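Local coordinates for protein DNA-entry nuclease inhibitor (Bacillus subtilis subsp. subtilis, PDB 4MQD) that inhibits the DNA-degrading activity of the DNA-entry nuclease and takes part in the competence of cells for transformation, at residues Arg56-Asn67 against Leu123-Ser134. Sequence-based numbering, arbitrary orientation.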
ATOM      1  N   ARG A  56      -7.059 -16.501   8.936  1.00 30.59           N
ATOM      2  CA  ARG A  56      -7.453 -17.159  10.178  1.00 32.15           C
ATOM      3  C   ARG A  56      -8.852 -16.751  10.628  1.00 31.12           C
ATOM      4  O   ARG A  56      -9.424 -15.776  10.132  1.00 26.92           O
ATOM      5  CB  ARG A  56      -6.434 -16.862  11.282  1.00 34.61           C
ATOM      6  CG  ARG A  56      -6.188 -15.381  11.523  1.00 36.65           C
ATOM      7  CD  ARG A  56      -5.017 -15.143  12.462  1.00 39.53           C
ATOM      8  NE  ARG A  56      -3.760 -15.652  11.914  1.00 42.62           N
ATOM      9  CZ  ARG A  56      -3.036 -15.053  10.966  1.00 47.14           C
ATOM     10  NH1 ARG A  56      -3.424 -13.896  10.428  1.00 48.60           N
ATOM     11  NH2 ARG A  56      -1.908 -15.620  10.548  1.00 48.99           N
ATOM     12  N   ASN A  57      -9.392 -17.522  11.566  1.00 31.44           N
ATOM     13  CA  ASN A  57     -10.694 -17.244  12.154  1.00 30.61           C
ATOM     14  C   ASN A  57     -10.521 -16.317  13.347  1.00 33.42           C
ATOM     15  O   ASN A  57      -9.979 -16.711  14.381  1.00 36.91           O
ATOM     16  CB  ASN A  57     -11.372 -18.545  12.576  1.00 29.40           C
ATOM     17  CG  ASN A  57     -11.599 -19.483  11.408  1.00 27.79           C
ATOM     18  OD1 ASN A  57     -11.819 -19.047  10.279  1.00 26.84           O
ATOM     19  ND2 ASN A  57     -11.545 -20.778  11.675  1.00 27.13           N
ATOM     20  N   THR A  58     -10.976 -15.080  13.186  1.00 32.48           N
ATOM     21  CA  THR A  58     -10.762 -14.038  14.177  1.00 32.62           C
ATOM     22  C   THR A  58     -11.714 -12.877  13.911  1.00 30.97           C
ATOM     23  O   THR A  58     -12.404 -12.856  12.890  1.00 27.65           O
ATOM     24  CB  THR A  58      -9.299 -13.532  14.128  1.00 33.68           C
ATOM     25  OG1 THR A  58      -9.075 -12.580  15.175  1.00 38.48           O
ATOM     26  CG2 THR A  58      -8.980 -12.885  12.780  1.00 32.42           C
ATOM     27  N   LYS A  59     -11.759 -11.923  14.837  1.00 31.86           N
ATOM     28  CA  LYS A  59     -12.500 -10.683  14.619  1.00 32.32           C
ATOM     29  C   LYS A  59     -11.691  -9.785  13.688  1.00 31.56           C
ATOM     30  O   LYS A  59     -10.725  -9.148  14.109  1.00 34.37           O
ATOM     31  CB  LYS A  59     -12.807  -9.972  15.941  1.00 35.64           C
ATOM     32  CG  LYS A  59     -14.092 -10.451  16.600  1.00 39.74           C
ATOM     33  CD  LYS A  59     -14.210  -9.991  18.046  1.00 44.43           C
ATOM     34  CE  LYS A  59     -13.424 -10.890  18.990  1.00 46.77           C
ATOM     35  NZ  LYS A  59     -13.697 -10.574  20.420  1.00 49.81           N
ATOM     36  N   ALA A  60     -12.088  -9.758  12.419  1.00 29.64           N
ATOM     37  CA  ALA A  60     -11.385  -8.997  11.392  1.00 27.71           C
ATOM     38  C   ALA A  60     -12.162  -7.738  11.035  1.00 27.27           C
ATOM     39  O   ALA A  60     -13.333  -7.598  11.391  1.00 27.96           O
ATOM     40  CB  ALA A  60     -11.185  -9.856  10.156  1.00 27.65           C
ATOM     41  N   PHE A  61     -11.499  -6.823  10.332  1.00 25.93           N
ATOM     42  CA  PHE A  61     -12.138  -5.610   9.835  1.00 26.26           C
ATOM     43  C   PHE A  61     -12.241  -5.658   8.315  1.00 25.50           C
ATOM     44  O   PHE A  61     -11.277  -6.008   7.633  1.00 27.16           O
ATOM     45  CB  PHE A  61     -11.358  -4.366  10.270  1.00 26.96           C
ATOM     46  CG  PHE A  61     -11.543  -4.015  11.718  1.00 28.40           C
ATOM     47  CD1 PHE A  61     -12.662  -3.304  12.136  1.00 29.17           C
ATOM     48  CD2 PHE A  61     -10.605  -4.399  12.666  1.00 29.51           C
ATOM     49  CE1 PHE A  61     -12.840  -2.981  13.471  1.00 29.76           C
ATOM     50  CE2 PHE A  61     -10.776  -4.077  14.003  1.00 30.64           C
ATOM     51  CZ  PHE A  61     -11.895  -3.366  14.405  1.00 30.50           C
ATOM     52  N   ILE A  62     -13.419  -5.318   7.799  1.00 25.38           N
ATOM     53  CA  ILE A  62     -13.654  -5.209   6.364  1.00 24.37           C
ATOM     54  C   ILE A  62     -13.675  -3.733   5.985  1.00 24.66           C
ATOM     55  O   ILE A  62     -14.505  -2.979   6.491  1.00 24.08           O
ATOM     56  CB  ILE A  62     -15.006  -5.842   5.962  1.00 24.29           C
ATOM     57  CG1 ILE A  62     -15.088  -7.306   6.425  1.00 24.53           C
ATOM     58  CG2 ILE A  62     -15.232  -5.721   4.458  1.00 24.02           C
ATOM     59  CD1 ILE A  62     -14.064  -8.233   5.798  1.00 25.12           C
ATOM     60  N   LEU A  63     -12.756  -3.327   5.110  1.00 25.03           N
ATOM     61  CA  LEU A  63     -12.730  -1.965   4.566  1.00 25.38           C
ATOM     62  C   LEU A  63     -13.198  -1.994   3.120  1.00 24.61           C
ATOM     63  O   LEU A  63     -12.437  -2.370   2.224  1.00 23.62           O
ATOM     64  CB  LEU A  63     -11.321  -1.366   4.637  1.00 26.27           C
ATOM     65  CG  LEU A  63     -10.969  -0.606   5.914  1.00 28.53           C
ATOM     66  CD1 LEU A  63     -11.150  -1.494   7.136  1.00 30.33           C
ATOM     67  CD2 LEU A  63      -9.546  -0.069   5.833  1.00 28.29           C
ATOM     68  N   PHE A  64     -14.447  -1.606   2.891  1.00 24.09           N
ATOM     69  CA  PHE A  64     -14.991  -1.583   1.540  1.00 25.01           C
ATOM     70  C   PHE A  64     -14.793  -0.209   0.916  1.00 25.29           C
ATOM     71  O   PHE A  64     -14.989   0.812   1.579  1.00 25.90           O
ATOM     72  CB  PHE A  64     -16.470  -1.959   1.531  1.00 25.88           C
ATOM     73  CG  PHE A  64     -16.976  -2.346   0.173  1.00 27.87           C
ATOM     74  CD1 PHE A  64     -16.734  -3.614  -0.332  1.00 28.77           C
ATOM     75  CD2 PHE A  64     -17.670  -1.436  -0.612  1.00 29.40           C
ATOM     76  CE1 PHE A  64     -17.184  -3.972  -1.590  1.00 29.97           C
ATOM     77  CE2 PHE A  64     -18.125  -1.788  -1.870  1.00 29.47           C
ATOM     78  CZ  PHE A  64     -17.881  -3.057  -2.361  1.00 30.69           C
ATOM     79  N   ARG A  65     -14.399  -0.193  -0.356  1.00 25.22           N
ATOM     80  CA  ARG A  65     -14.164   1.047  -1.095  1.00 25.13           C
ATOM     81  C   ARG A  65     -14.720   0.962  -2.510  1.00 25.61           C
ATOM     82  O   ARG A  65     -14.782  -0.120  -3.097  1.00 27.83           O
ATOM     83  CB  ARG A  65     -12.669   1.339  -1.181  1.00 25.63           C
ATOM     84  CG  ARG A  65     -11.989   1.566   0.155  1.00 25.67           C
ATOM     85  CD  ARG A  65     -10.495   1.739  -0.029  1.00 25.99           C
ATOM     86  NE  ARG A  65      -9.807   1.872   1.247  1.00 27.18           N
ATOM     87  CZ  ARG A  65      -8.488   1.984   1.389  1.00 28.93           C
ATOM     88  NH1 ARG A  65      -7.687   1.978   0.327  1.00 29.82           N
ATOM     89  NH2 ARG A  65      -7.967   2.100   2.605  1.00 30.42           N
ATOM     90  N   LEU A  66     -15.111   2.116  -3.047  1.00 26.08           N
ATOM     91  CA  LEU A  66     -15.561   2.239  -4.430  1.00 26.96           C
ATOM     92  C   LEU A  66     -14.652   3.225  -5.170  1.00 28.56           C
ATOM     93  O   LEU A  66     -14.577   4.401  -4.804  1.00 28.15           O
ATOM     94  CB  LEU A  66     -17.012   2.724  -4.473  1.00 27.66           C
ATOM     95  CG  LEU A  66     -17.645   3.000  -5.841  1.00 28.51           C
ATOM     96  CD1 LEU A  66     -17.600   1.776  -6.745  1.00 28.43           C
ATOM     97  CD2 LEU A  66     -19.077   3.481  -5.665  1.00 29.26           C
ATOM     98  N   ASN A  67     -13.963   2.731  -6.200  1.00 29.43           N
ATOM     99  CA  ASN A  67     -13.072   3.542  -7.038  1.00 30.04           C
ATOM    100  C   ASN A  67     -12.012   4.310  -6.250  1.00 30.86           C
ATOM    101  O   ASN A  67     -11.756   5.487  -6.510  1.00 31.97           O
ATOM    102  CB  ASN A  67     -13.884   4.504  -7.914  1.00 29.67           C
ATOM    103  CG  ASN A  67     -14.809   3.776  -8.873  1.00 29.94           C
ATOM    104  OD1 ASN A  67     -14.414   2.798  -9.508  1.00 31.61           O
ATOM    105  ND2 ASN A  67     -16.042   4.255  -8.991  1.00 29.04           N
ATOM    106  N   LEU A 123      -5.247  -0.921  12.278  1.00 35.12           N
ATOM    107  CA  LEU A 123      -6.374  -1.324  13.116  1.00 35.30           C
ATOM    108  C   LEU A 123      -5.971  -2.451  14.074  1.00 35.27           C
ATOM    109  O   LEU A 123      -6.741  -2.820  14.962  1.00 35.59           O
ATOM    110  CB  LEU A 123      -7.546  -1.778  12.246  1.00 35.25           C
ATOM    111  CG  LEU A 123      -8.020  -0.781  11.186  1.00 35.52           C
ATOM    112  CD1 LEU A 123      -9.061  -1.426  10.291  1.00 35.35           C
ATOM    113  CD2 LEU A 123      -8.571   0.483  11.828  1.00 36.58           C
ATOM    114  N   HIS A 124      -4.770  -3.001  13.872  1.00 35.17           N
ATOM    115  CA  HIS A 124      -4.181  -3.999  14.772  1.00 34.56           C
ATOM    116  C   HIS A 124      -5.035  -5.261  14.885  1.00 34.95           C
ATOM    117  O   HIS A 124      -5.112  -5.890  15.941  1.00 39.58           O
ATOM    118  CB  HIS A 124      -3.906  -3.375  16.142  1.00 34.98           C
ATOM    119  CG  HIS A 124      -3.223  -2.046  16.057  1.00 35.33           C
ATOM    120  ND1 HIS A 124      -1.908  -1.910  15.672  1.00 34.60           N
ATOM    121  CD2 HIS A 124      -3.683  -0.791  16.278  1.00 36.56           C
ATOM    122  CE1 HIS A 124      -1.581  -0.630  15.672  1.00 37.18           C
ATOM    123  NE2 HIS A 124      -2.641   0.070  16.036  1.00 38.12           N
ATOM    124  N   ALA A 125      -5.668  -5.610  13.771  1.00 32.94           N
ATOM    125  CA  ALA A 125      -6.430  -6.839  13.626  1.00 30.27           C
ATOM    126  C   ALA A 125      -6.426  -7.161  12.141  1.00 28.20           C
ATOM    127  O   ALA A 125      -6.250  -6.265  11.313  1.00 27.72           O
ATOM    128  CB  ALA A 125      -7.850  -6.656  14.133  1.00 29.52           C
ATOM    129  N   ASP A 126      -6.607  -8.431  11.799  1.00 27.56           N
ATOM    130  CA  ASP A 126      -6.615  -8.834  10.398  1.00 26.52           C
ATOM    131  C   ASP A 126      -7.602  -7.965   9.634  1.00 25.39           C
ATOM    132  O   ASP A 126      -8.767  -7.856  10.010  1.00 25.03           O
ATOM    133  CB  ASP A 126      -6.971 -10.313  10.253  1.00 26.99           C
ATOM    134  CG  ASP A 126      -5.852 -11.231  10.711  1.00 27.40           C
ATOM    135  OD1 ASP A 126      -4.757 -10.736  11.057  1.00 27.84           O
ATOM    136  OD2 ASP A 126      -6.066 -12.458  10.722  1.00 28.03           O
ATOM    137  N   THR A 127      -7.112  -7.323   8.579  1.00 24.55           N
ATOM    138  CA  THR A 127      -7.889  -6.345   7.836  1.00 25.43           C
ATOM    139  C   THR A 127      -7.967  -6.751   6.373  1.00 25.19           C
ATOM    140  O   THR A 127      -6.957  -7.114   5.764  1.00 25.46           O
ATOM    141  CB  THR A 127      -7.265  -4.943   7.963  1.00 26.53           C
ATOM    142  OG1 THR A 127      -7.154  -4.597   9.350  1.00 27.23           O
ATOM    143  CG2 THR A 127      -8.112  -3.896   7.244  1.00 27.72           C
ATOM    144  N   TYR A 128      -9.175  -6.698   5.820  1.00 24.62           N
ATOM    145  CA  TYR A 128      -9.402  -7.043   4.423  1.00 24.74           C
ATOM    146  C   TYR A 128      -9.965  -5.838   3.682  1.00 25.25           C
ATOM    147  O   TYR A 128     -11.090  -5.405   3.940  1.00 24.64           O
ATOM    148  CB  TYR A 128     -10.323  -8.258   4.327  1.00 25.11           C
ATOM    149  CG  TYR A 128      -9.679  -9.492   4.915  1.00 26.20           C
ATOM    150  CD1 TYR A 128      -8.870 -10.314   4.138  1.00 26.00           C
ATOM    151  CD2 TYR A 128      -9.841  -9.813   6.261  1.00 27.28           C
ATOM    152  CE1 TYR A 128      -8.258 -11.435   4.677  1.00 26.42           C
ATOM    153  CE2 TYR A 128      -9.232 -10.933   6.809  1.00 27.19           C
ATOM    154  CZ  TYR A 128      -8.444 -11.739   6.012  1.00 26.44           C
ATOM    155  OH  TYR A 128      -7.837 -12.848   6.547  1.00 27.80           O
ATOM    156  N   ILE A 129      -9.153  -5.283   2.784  1.00 25.75           N
ATOM    157  CA  ILE A 129      -9.530  -4.106   2.011  1.00 26.12           C
ATOM    158  C   ILE A 129     -10.135  -4.569   0.696  1.00 26.49           C
ATOM    159  O   ILE A 129      -9.512  -5.334  -0.042  1.00 25.45           O
ATOM    160  CB  ILE A 129      -8.324  -3.182   1.736  1.00 25.99           C
ATOM    161  CG1 ILE A 129      -7.675  -2.746   3.056  1.00 26.74           C
ATOM    162  CG2 ILE A 129      -8.758  -1.964   0.923  1.00 25.65           C
ATOM    163  CD1 ILE A 129      -6.392  -1.959   2.890  1.00 27.20           C
ATOM    164  N   ILE A 130     -11.350  -4.105   0.414  1.00 27.14           N
ATOM    165  CA  ILE A 130     -12.090  -4.519  -0.771  1.00 27.28           C
ATOM    166  C   ILE A 130     -12.436  -3.295  -1.621  1.00 27.17           C
ATOM    167  O   ILE A 130     -13.266  -2.475  -1.222  1.00 26.23           O
ATOM    168  CB  ILE A 130     -13.372  -5.283  -0.383  1.00 28.99           C
ATOM    169  CG1 ILE A 130     -13.024  -6.484   0.507  1.00 29.34           C
ATOM    170  CG2 ILE A 130     -14.114  -5.750  -1.630  1.00 31.02           C
ATOM    171  CD1 ILE A 130     -14.219  -7.134   1.168  1.00 30.47           C
ATOM    172  N   ASP A 131     -11.796  -3.179  -2.784  1.00 26.26           N
ATOM    173  CA  ASP A 131     -12.013  -2.050  -3.688  1.00 27.83           C
ATOM    174  C   ASP A 131     -12.770  -2.503  -4.934  1.00 29.38           C
ATOM    175  O   ASP A 131     -12.272  -3.321  -5.715  1.00 29.03           O
ATOM    176  CB  ASP A 131     -10.672  -1.414  -4.080  1.00 29.62           C
ATOM    177  CG  ASP A 131     -10.830  -0.145  -4.925  1.00 31.42           C
ATOM    178  OD1 ASP A 131     -11.873   0.542  -4.830  1.00 29.87           O
ATOM    179  OD2 ASP A 131      -9.887   0.175  -5.682  1.00 33.15           O
ATOM    180  N   ALA A 132     -13.979  -1.972  -5.101  1.00 30.00           N
ATOM    181  CA  ALA A 132     -14.761  -2.184  -6.309  1.00 30.26           C
ATOM    182  C   ALA A 132     -14.439  -1.067  -7.298  1.00 31.35           C
ATOM    183  O   ALA A 132     -14.771   0.093  -7.054  1.00 31.96           O
ATOM    184  CB  ALA A 132     -16.248  -2.198  -5.986  1.00 29.67           C
ATOM    185  N   VAL A 133     -13.780  -1.419  -8.400  1.00 32.77           N
ATOM    186  CA  VAL A 133     -13.453  -0.459  -9.453  1.00 34.39           C
ATOM    187  C   VAL A 133     -14.438  -0.624 -10.607  1.00 35.90           C
ATOM    188  O   VAL A 133     -14.573  -1.716 -11.154  1.00 33.88           O
ATOM    189  CB  VAL A 133     -12.015  -0.656  -9.969  1.00 34.57           C
ATOM    190  CG1 VAL A 133     -11.682   0.379 -11.040  1.00 34.97           C
ATOM    191  CG2 VAL A 133     -11.024  -0.579  -8.814  1.00 34.02           C
ATOM    192  N   SER A 134     -15.113   0.464 -10.976  1.00 38.32           N
ATOM    193  CA  SER A 134     -16.159   0.428 -12.001  1.00 41.58           C
ATOM    194  C   SER A 134     -15.615   0.075 -13.382  1.00 44.28           C
ATOM    195  O   SER A 134     -14.573   0.586 -13.793  1.00 48.79           O
ATOM    196  CB  SER A 134     -16.878   1.776 -12.078  1.00 43.07           C
ATOM    197  OG  SER A 134     -17.494   2.095 -10.846  1.00 47.55           O
TER
HETATM  198  O   HOH W   1      -8.059 -13.369   9.101  1.00 23.85           O
HETATM  199  O   HOH W   2      -7.351 -10.291  13.720  1.00 38.89           O
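F61, L63 and R65 donate from N and accept at O against D126, Y128, I130 and A132, a parallel ladder with strand axes 15° apart. On the face carrying I62, F64, Y128 and I130, bumps and hollows interlock. The I130 CG2 methyl, anti to the backbone N (CG1 at chi1 -56°), presses on the F64 ring 3.5 Å from CE1, while I130 CD1 reaches back to I62 CG2 at 3.7 Å; the isoleucine thus fills the groove between I62 and F64. W8 meets that phenyl edge-to-face, and I92 of facing strand 90-93 touches I62, F64 and I130. On the reverse face, L123 CD1 wedges between F61 CB (3.7 Å) and L63 CD1, with A125 CB at the F61 ring edge. I129 CG2 lies over one R65 guanidinium face.

At one end, R56 NH1 forms a salt bridge to D126 OD2 (3.0 Å), at the guanidinium edge and on the oxygen's syn side, tilted out of the carboxylate plane; A118 N binds OD1. A water donates to D126 OD2 and accepts from Y128 OH and R56 N; Q55 N also bonds that hydroxyl. At the other, N67 leaves the strand yet prolongs the pairing: OD1 accepts S134 N at 2.8 Å, in the carbonyl plane, and ND2 reaches S134 OG. Shortening N67 to an alanine is likely to leave S134 N without its side-chain acceptor, and S134 OG and M4 O without the ND2 donor. Two adjacent interior, parallel strands of a five-stranded mixed sheet, packed against strand 90-93 of a second, antiparallel sheet, are consistent with the core of a beta-sandwich.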